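Local coordinates for uncharacterized protein VP1736 (Vibrio parahaemolyticus, PDB 3LXQ) that is of unknown function but carries a sulfatase-family domain of the alkaline phosphatase clan, at residues E94-Q99 with P108-L113; V101-G106 with E115-G120; T124-T129 with I301-H306. One frame throughout, in Å; residues are numbered along the deposited sequence.

Contact 1: residues E94-Q99 with P108-L113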
loop_
_atom_site.group_PDB
_atom_site.type_symbol
_atom_site.label_atom_id
_atom_site.label_comp_id
_atom_site.label_asym_id
_atom_site.label_seq_id
_atom_site.Cartn_x
_atom_site.Cartn_y
_atom_site.Cartn_z
ATOM N N GLU A 94 -1.364 8.949 -4.816
ATOM C CA GLU A 94 -0.031 9.393 -5.203
ATOM C C GLU A 94 0.555 10.395 -4.219
ATOM O O GLU A 94 0.009 11.483 -4.029
ATOM C CB GLU A 94 -0.044 10.017 -6.605
ATOM C CG GLU A 94 1.298 10.671 -7.022
ATOM C CD GLU A 94 2.436 9.672 -7.025
ATOM O OE1 GLU A 94 3.477 9.920 -6.379
ATOM O OE2 GLU A 94 2.275 8.612 -7.666
ATOM N N SER A 95 1.686 10.016 -3.622
ATOM C CA SER A 95 2.497 10.893 -2.760
ATOM C C SER A 95 1.775 11.501 -1.556
ATOM O O SER A 95 2.253 12.475 -0.978
ATOM C CB SER A 95 3.178 11.987 -3.586
ATOM O OG SER A 95 4.101 11.414 -4.484
ATOM N N LEU A 96 0.656 10.896 -1.147
ATOM C CA LEU A 96 -0.119 11.425 -0.028
ATOM C C LEU A 96 0.499 11.045 1.329
ATOM O O LEU A 96 0.021 10.160 2.014
ATOM C CB LEU A 96 -1.582 10.982 -0.125
ATOM C CG LEU A 96 -2.583 11.687 0.807
ATOM C CD1 LEU A 96 -2.720 13.133 0.451
ATOM C CD2 LEU A 96 -3.958 11.008 0.781
ATOM N N GLY A 97 1.576 11.725 1.704
ATOM C CA GLY A 97 2.197 11.504 3.002
ATOM C C GLY A 97 1.360 12.071 4.127
ATOM O O GLY A 97 0.511 12.948 3.907
ATOM N N ALA A 98 1.616 11.581 5.338
ATOM C CA ALA A 98 0.908 12.021 6.541
ATOM C C ALA A 98 1.126 13.494 6.847
ATOM O O ALA A 98 0.278 14.122 7.497
ATOM C CB ALA A 98 1.324 11.167 7.756
ATOM N N GLN A 99 2.270 14.027 6.402
ATOM C CA GLN A 99 2.594 15.448 6.547
ATOM C C GLN A 99 1.546 16.362 5.893
ATOM O O GLN A 99 1.410 17.532 6.270
ATOM C CB GLN A 99 4.008 15.754 6.021
ATOM C CG GLN A 99 4.182 15.635 4.497
ATOM C CD GLN A 99 5.593 15.973 4.006
ATOM O OE1 GLN A 99 6.242 16.888 4.505
ATOM N NE2 GLN A 99 6.060 15.233 3.011
ATOM N N PRO A 108 -3.263 21.471 7.106
ATOM C CA PRO A 108 -4.712 21.326 6.893
ATOM C C PRO A 108 -5.056 21.224 5.409
ATOM O O PRO A 108 -5.663 22.128 4.840
ATOM C CB PRO A 108 -5.300 22.593 7.527
ATOM C CG PRO A 108 -4.199 23.598 7.481
ATOM C CD PRO A 108 -2.897 22.835 7.543
ATOM N N LEU A 109 -4.668 20.109 4.804
ATOM C CA LEU A 109 -4.756 19.926 3.360
ATOM C C LEU A 109 -5.788 18.896 2.922
ATOM O O LEU A 109 -6.050 18.756 1.726
ATOM C CB LEU A 109 -3.386 19.533 2.804
ATOM C CG LEU A 109 -2.545 20.475 1.943
ATOM C CD1 LEU A 109 -2.658 21.962 2.318
ATOM C CD2 LEU A 109 -1.086 20.013 1.956
ATOM N N THR A 110 -6.367 18.172 3.879
ATOM C CA THR A 110 -7.262 17.061 3.546
ATOM C C THR A 110 -8.608 17.064 4.284
ATOM O O THR A 110 -8.960 16.046 4.885
ATOM C CB THR A 110 -6.584 15.685 3.802
ATOM O OG1 THR A 110 -6.081 15.654 5.141
ATOM C CG2 THR A 110 -5.450 15.415 2.797
ATOM N N PRO A 111 -9.385 18.172 4.209
ATOM C CA PRO A 111 -10.638 18.210 4.979
ATOM C C PRO A 111 -11.673 17.137 4.611
ATOM O O PRO A 111 -12.373 16.654 5.502
ATOM C CB PRO A 111 -11.188 19.617 4.713
ATOM C CG PRO A 111 -10.524 20.075 3.473
ATOM C CD PRO A 111 -9.177 19.418 3.448
ATOM N N ASN A 112 -11.784 16.774 3.332
ATOM C CA ASN A 112 -12.682 15.685 2.937
ATOM C C ASN A 112 -12.248 14.349 3.521
ATOM O O ASN A 112 -13.076 13.616 4.053
ATOM C CB ASN A 112 -12.807 15.567 1.418
ATOM C CG ASN A 112 -13.570 16.733 0.796
ATOM O OD1 ASN A 112 -14.705 17.033 1.178
ATOM N ND2 ASN A 112 -12.946 17.392 -0.172
ATOM N N LEU A 113 -10.953 14.034 3.427
ATOM C CA LEU A 113 -10.430 12.776 3.983
ATOM C C LEU A 113 -10.551 12.742 5.503
ATOM O O LEU A 113 -10.958 11.729 6.058
ATOM C CB LEU A 113 -8.982 12.507 3.549
ATOM C CG LEU A 113 -8.335 11.180 3.988
ATOM C CD1 LEU A 113 -9.049 9.975 3.369
ATOM C CD2 LEU A 113 -6.839 11.151 3.671
#

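Contact 2: residues V101-G106 with E115-G120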
loop_
_atom_site.group_PDB
_atom_site.type_symbol
_atom_site.label_atom_id
_atom_site.label_comp_id
_atom_site.label_asym_id
_atom_site.label_seq_id
_atom_site.Cartn_x
_atom_site.Cartn_y
_atom_site.Cartn_z
ATOM N N VAL A 101 -1.737 15.498 5.809
ATOM C CA VAL A 101 -3.047 15.093 6.339
ATOM C C VAL A 101 -3.395 15.763 7.678
ATOM O O VAL A 101 -2.752 15.522 8.701
ATOM C CB VAL A 101 -3.195 13.549 6.452
ATOM C CG1 VAL A 101 -4.620 13.182 6.845
ATOM C CG2 VAL A 101 -2.834 12.868 5.144
ATOM N N GLY A 102 -4.430 16.598 7.653
ATOM C CA GLY A 102 -4.905 17.298 8.848
ATOM C C GLY A 102 -5.212 16.370 10.014
ATOM O O GLY A 102 -4.712 16.578 11.122
ATOM N N SER A 103 -6.017 15.336 9.762
ATOM C CA SER A 103 -6.412 14.394 10.814
ATOM C C SER A 103 -5.230 13.600 11.384
ATOM O O SER A 103 -5.350 13.003 12.449
ATOM C CB SER A 103 -7.525 13.449 10.336
ATOM O OG SER A 103 -7.076 12.608 9.286
ATOM N N LEU A 104 -4.095 13.611 10.685
ATOM C CA LEU A 104 -2.884 12.944 11.166
ATOM C C LEU A 104 -1.846 13.934 11.692
ATOM O O LEU A 104 -0.680 13.588 11.876
ATOM C CB LEU A 104 -2.285 12.038 10.081
ATOM C CG LEU A 104 -2.860 10.632 9.860
ATOM C CD1 LEU A 104 -4.378 10.616 9.611
ATOM C CD2 LEU A 104 -2.150 9.967 8.714
ATOM N N GLY A 105 -2.283 15.167 11.938
ATOM C CA GLY A 105 -1.430 16.175 12.567
ATOM C C GLY A 105 -0.722 17.147 11.639
ATOM O O GLY A 105 -0.285 18.216 12.078
ATOM N N GLY A 106 -0.617 16.795 10.360
ATOM C CA GLY A 106 0.076 17.628 9.374
ATOM C C GLY A 106 -0.710 18.855 8.938
ATOM O O GLY A 106 -1.617 19.309 9.638
ATOM N N GLU A 115 -12.720 14.066 7.426
ATOM C CA GLU A 115 -14.111 13.801 7.762
ATOM C C GLU A 115 -14.430 12.323 7.570
ATOM O O GLU A 115 -15.032 11.701 8.441
ATOM C CB GLU A 115 -15.026 14.660 6.888
ATOM C CG GLU A 115 -16.472 14.689 7.338
ATOM C CD GLU A 115 -16.668 15.505 8.601
ATOM O OE1 GLU A 115 -16.031 15.186 9.632
ATOM O OE2 GLU A 115 -17.471 16.465 8.564
ATOM N N LEU A 116 -14.010 11.772 6.429
ATOM C CA LEU A 116 -14.195 10.354 6.113
ATOM C C LEU A 116 -13.448 9.419 7.080
ATOM O O LEU A 116 -13.835 8.256 7.273
ATOM C CB LEU A 116 -13.747 10.082 4.679
ATOM C CG LEU A 116 -14.584 10.708 3.564
ATOM C CD1 LEU A 116 -13.752 10.880 2.305
ATOM C CD2 LEU A 116 -15.832 9.869 3.290
HETATM N N MSE A 117 -12.377 9.941 7.675
HETATM C CA MSE A 117 -11.566 9.215 8.658
HETATM C C MSE A 117 -12.373 8.853 9.890
HETATM O O MSE A 117 -12.228 7.758 10.425
HETATM C CB MSE A 117 -10.359 10.050 9.083
HETATM C CG MSE A 117 -9.310 10.248 8.007
HETATM SE SE MSE A 117 -7.830 8.997 8.148
HETATM C CE MSE A 117 -8.709 7.363 7.710
ATOM N N GLN A 118 -13.211 9.787 10.336
ATOM C CA GLN A 118 -14.079 9.570 11.482
ATOM C C GLN A 118 -15.117 8.501 11.154
ATOM O O GLN A 118 -15.617 7.816 12.047
ATOM C CB GLN A 118 -14.790 10.871 11.897
ATOM C CG GLN A 118 -13.907 12.130 12.013
ATOM C CD GLN A 118 -12.584 11.904 12.749
ATOM O OE1 GLN A 118 -12.505 11.129 13.709
ATOM N NE2 GLN A 118 -11.536 12.594 12.295
ATOM N N GLU A 119 -15.424 8.354 9.869
ATOM C CA GLU A 119 -16.474 7.445 9.426
ATOM C C GLU A 119 -16.015 5.996 9.259
ATOM O O GLU A 119 -16.824 5.136 8.921
ATOM C CB GLU A 119 -17.125 7.968 8.137
ATOM C CG GLU A 119 -17.936 9.249 8.345
ATOM C CD GLU A 119 -18.300 9.957 7.052
ATOM O OE1 GLU A 119 -18.270 11.206 7.035
ATOM O OE2 GLU A 119 -18.622 9.272 6.058
ATOM N N GLY A 120 -14.733 5.714 9.508
ATOM C CA GLY A 120 -14.238 4.348 9.323
ATOM C C GLY A 120 -13.041 3.866 10.127
ATOM O O GLY A 120 -12.713 4.401 11.196
#

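Contact 3: residues T124-T129 with I301-H306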
loop_
_atom_site.group_PDB
_atom_site.type_symbol
_atom_site.label_atom_id
_atom_site.label_comp_id
_atom_site.label_asym_id
_atom_site.label_seq_id
_atom_site.Cartn_x
_atom_site.Cartn_y
_atom_site.Cartn_z
ATOM N N THR A 124 -3.463 5.037 12.318
ATOM C CA THR A 124 -2.696 6.234 12.682
ATOM C C THR A 124 -1.211 5.952 12.720
ATOM O O THR A 124 -0.404 6.874 12.865
ATOM C CB THR A 124 -3.126 6.836 14.040
ATOM O OG1 THR A 124 -2.740 5.951 15.105
ATOM C CG2 THR A 124 -4.630 7.073 14.073
ATOM N N GLN A 125 -0.857 4.679 12.580
ATOM C CA GLN A 125 0.541 4.257 12.558
ATOM C C GLN A 125 0.860 3.349 11.364
ATOM O O GLN A 125 1.531 2.341 11.526
ATOM C CB GLN A 125 0.921 3.546 13.869
ATOM C CG GLN A 125 1.044 4.484 15.056
ATOM C CD GLN A 125 2.137 5.526 14.876
ATOM O OE1 GLN A 125 1.973 6.686 15.259
ATOM N NE2 GLN A 125 3.264 5.113 14.312
HETATM N N MSE A 126 0.384 3.752 10.189
HETATM C CA MSE A 126 0.609 3.076 8.922
HETATM C C MSE A 126 1.871 3.581 8.224
HETATM O O MSE A 126 2.082 4.786 8.098
HETATM C CB MSE A 126 -0.590 3.300 7.996
HETATM C CG MSE A 126 -0.488 2.583 6.657
HETATM SE SE MSE A 126 -0.414 0.638 6.786
HETATM C CE MSE A 126 -2.006 0.358 7.877
ATOM N N TYR A 127 2.699 2.644 7.766
ATOM C CA TYR A 127 3.933 2.993 7.055
ATOM C C TYR A 127 4.066 2.315 5.711
ATOM O O TYR A 127 3.783 1.118 5.566
ATOM C CB TYR A 127 5.159 2.716 7.925
ATOM C CG TYR A 127 5.169 3.580 9.155
ATOM C CD1 TYR A 127 4.447 3.209 10.291
ATOM C CD2 TYR A 127 5.864 4.785 9.176
ATOM C CE1 TYR A 127 4.417 4.006 11.418
ATOM C CE2 TYR A 127 5.851 5.588 10.311
ATOM C CZ TYR A 127 5.128 5.190 11.431
ATOM O OH TYR A 127 5.087 5.994 12.550
ATOM N N ALA A 128 4.479 3.092 4.717
ATOM C CA ALA A 128 4.843 2.542 3.423
ATOM C C ALA A 128 6.144 1.766 3.604
ATOM O O ALA A 128 6.938 2.094 4.483
ATOM C CB ALA A 128 5.006 3.654 2.378
ATOM N N THR A 129 6.314 0.700 2.822
ATOM C CA THR A 129 7.572 -0.048 2.789
ATOM C C THR A 129 8.622 0.644 1.915
ATOM O O THR A 129 9.823 0.345 2.012
ATOM C CB THR A 129 7.360 -1.458 2.235
ATOM O OG1 THR A 129 6.815 -1.346 0.924
ATOM C CG2 THR A 129 6.406 -2.281 3.120
ATOM N N ILE A 301 -10.504 1.215 0.334
ATOM C CA ILE A 301 -9.347 1.625 1.108
ATOM C C ILE A 301 -8.738 2.894 0.505
ATOM O O ILE A 301 -8.498 2.960 -0.672
ATOM C CB ILE A 301 -8.316 0.448 1.356
ATOM C CG1 ILE A 301 -7.177 0.894 2.268
ATOM C CG2 ILE A 301 -7.757 -0.137 0.049
ATOM C CD1 ILE A 301 -6.322 -0.263 2.752
ATOM N N VAL A 302 -8.545 3.916 1.324
ATOM C CA VAL A 302 -7.815 5.107 0.894
ATOM C C VAL A 302 -6.432 4.960 1.505
ATOM O O VAL A 302 -6.288 4.977 2.722
ATOM C CB VAL A 302 -8.429 6.422 1.416
ATOM C CG1 VAL A 302 -7.592 7.627 0.953
ATOM C CG2 VAL A 302 -9.896 6.573 0.987
ATOM N N ILE A 303 -5.420 4.815 0.658
ATOM C CA ILE A 303 -4.054 4.630 1.138
ATOM C C ILE A 303 -3.049 5.254 0.157
ATOM O O ILE A 303 -3.243 5.190 -1.058
ATOM C CB ILE A 303 -3.748 3.122 1.435
ATOM C CG1 ILE A 303 -2.480 2.978 2.292
ATOM C CG2 ILE A 303 -3.699 2.290 0.150
ATOM C CD1 ILE A 303 -2.233 1.582 2.838
ATOM N N ALA A 304 -1.999 5.878 0.686
ATOM C CA ALA A 304 -0.946 6.425 -0.175
ATOM C C ALA A 304 -0.024 5.320 -0.700
ATOM O O ALA A 304 0.001 4.189 -0.172
ATOM C CB ALA A 304 -0.141 7.497 0.561
ATOM N N ASP A 305 0.704 5.637 -1.766
ATOM C CA ASP A 305 1.747 4.743 -2.266
ATOM C C ASP A 305 3.071 4.998 -1.545
ATOM O O ASP A 305 3.912 4.104 -1.463
ATOM C CB ASP A 305 1.893 4.845 -3.794
ATOM C CG ASP A 305 2.223 6.252 -4.271
ATOM O OD1 ASP A 305 2.143 7.224 -3.484
ATOM O OD2 ASP A 305 2.582 6.382 -5.457
ATOM N N HIS A 306 3.225 6.215 -1.017
ATOM C CA HIS A 306 4.407 6.665 -0.262
ATOM C C HIS A 306 4.217 8.146 0.103
ATOM O O HIS A 306 3.305 8.798 -0.389
ATOM C CB HIS A 306 5.692 6.516 -1.087
ATOM C CG HIS A 306 5.602 7.132 -2.450
ATOM N ND1 HIS A 306 5.892 8.459 -2.694
ATOM C CD2 HIS A 306 5.230 6.607 -3.639
ATOM C CE1 HIS A 306 5.717 8.720 -3.976
ATOM N NE2 HIS A 306 5.317 7.612 -4.572
#

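Contact 1: residues E94-Q99 with P108-L113
The closest CA atoms, those of Leu96 and Thr110, are 9.8 Å apart, so the loop 94-99 and the start of helix 111-118 meet through side chains alone, with no hydrogen bond between them. Leu96 is the centre of an inverse gamma turn, closed by Gly97 N to Ser95 O (2.9 Å). Its isobutyl group points at the helix start and divides its two methyls between two partners. CD2 meets CD2 of Leu113 at 4.1 Å, the side chains reaching toward each other tip to tip; CD1 lies 4.3 Å from CG2 of Thr110. Both leucines carry CG opposite the backbone N (chi1 -168° for Leu96, -176° for Leu113), which extends each chain across the gap. Thr110 is split in its roles: the methyl joins the apolar patch, while OG1 is hydrogen-bonded to Asp114 OD1, one turn further on. Though Thr110 sits at the N-cap position, its side chain makes no capping bond; Asp279 of helix 271-289 accepts from Asn112 N and Leu113 N, taking up amide N-H groups of the first turn. Leu96 also packs on Ala304 and Pro324 and Leu113 on Val302, residues of the central sheet. At the other end of the loop, Glu94 OE2 turns to a polar partner, Ser133 OG. The arrangement belongs to the alpha/beta fold of the alkaline phosphatase clan: the loop leaving strand 87-93, which lies between strands 241-246 and 298-304, leads to helix 111-118, and both pack on the sheet. Its first residues face the strand ends where members of this superfamily commonly keep their metal site.

Contact 2: residues V101-G106 with E115-G120
Ser103 and the selenomethionine Met117 form the centre of this contact, their CA atoms 7.6 Å apart, and all of it is van der Waals packing. The serine hydroxyl lies against the methionine chain, OG being 3.5 Å from CG and 3.9 Å from SE. That chain bends at chi2 (-97°) and chi3 (68°), which lays the selenium beside the loop, where Leu104 CD1 touches SE at 4.1 Å. The leucine and methionine side chains cross at about a right angle. Beyond the loop, Leu104 also leans on Pro324, and Met117 on Leu326, both of strand 322-328.

Hydrogen bonds act within the loop rather than across the contact. Val101 O receives Leu104 N at 3.1 Å and Gly106 N at 3.0 Å, from opposite faces of its carbonyl plane, which curls the chain into a compact turn. Gly105 has a positive phi (97°) in this turn. Asp114 OD1 accepts from Ser103 N, tying the turn to the helix.

Such packing is that of a strand-to-helix connection in an alpha/beta fold, its tight turn packed against Met117 near the C-terminal end of helix 111-118.

Contact 3: residues T124-T129 with I301-H306
One face of the His306 imidazole carries the carboxylate of the preceding residue: Asp305 OD1 stands 3.1 Å above the ring plane, offset toward the rim. The Tyr127 ring is met at its edge, in plane, by Gln125 NE2, whose bond to the phenol OH is weak; the His322 ring meets the tyrosine at about 25° between planes. Neither the His306 nor the Tyr127 ring touches the opposite segment, and the contact is made by aliphatic groups and backbone.

At one end the contact is made by Ala128. Its CB points at the turn after strand 298-304 and lies 4.0 Å from both Asp305 O and His306 CA, so a methyl packs directly on backbone; here the chains draw in to 5.5 Å between the CA atoms of Ala128 and His306. At the other end the strands stand further apart, and two long side chains bridge the gap, CG of the selenomethionine Met126 meeting Ile303 CD1 at 4.3 Å. Ile303 is fully extended (chi1 -164°, chi2 170°), which carries CD1 to the methionine. The polar ends of Asp305 and His306 turn elsewhere: Asp305 OD2 and His306 NE2 both bond Ser133 OG.

Strands 121-127 and 298-304 are not direct neighbours: each pairs antiparallel with strand 322-328 between them, whose Ala325 is touched by both Met126 and Ile303. Met346 of helix 346-353 packs on the same two side chains, covering the bridge between the strands.

Contacts 1 and 2 share helix 111-118 and interleave along the chain, with centres 9 Å apart; Thr110 OG1 sits 3.2 Å from Gly102 N, and Ala98 CB packs on Leu104 CD2 at 3.8 Å. Strand 121-127, next after the helix, carries one side of contact 3, whose centre is 11 Å from that of contact 1. Those two meet at the strand ends: Ser95 N lies 2.8 Å from Asp305 OD1, and Glu94 OE2 is 3.2 Å from Asp305 OD2, with Ser133 OG bonded to both OE2 and OD2. This polar cluster occupies a position consistent with the metal site of superfamily relatives. Contacts 2 and 3, centres 13 Å apart, adjoin in sequence but do not otherwise touch.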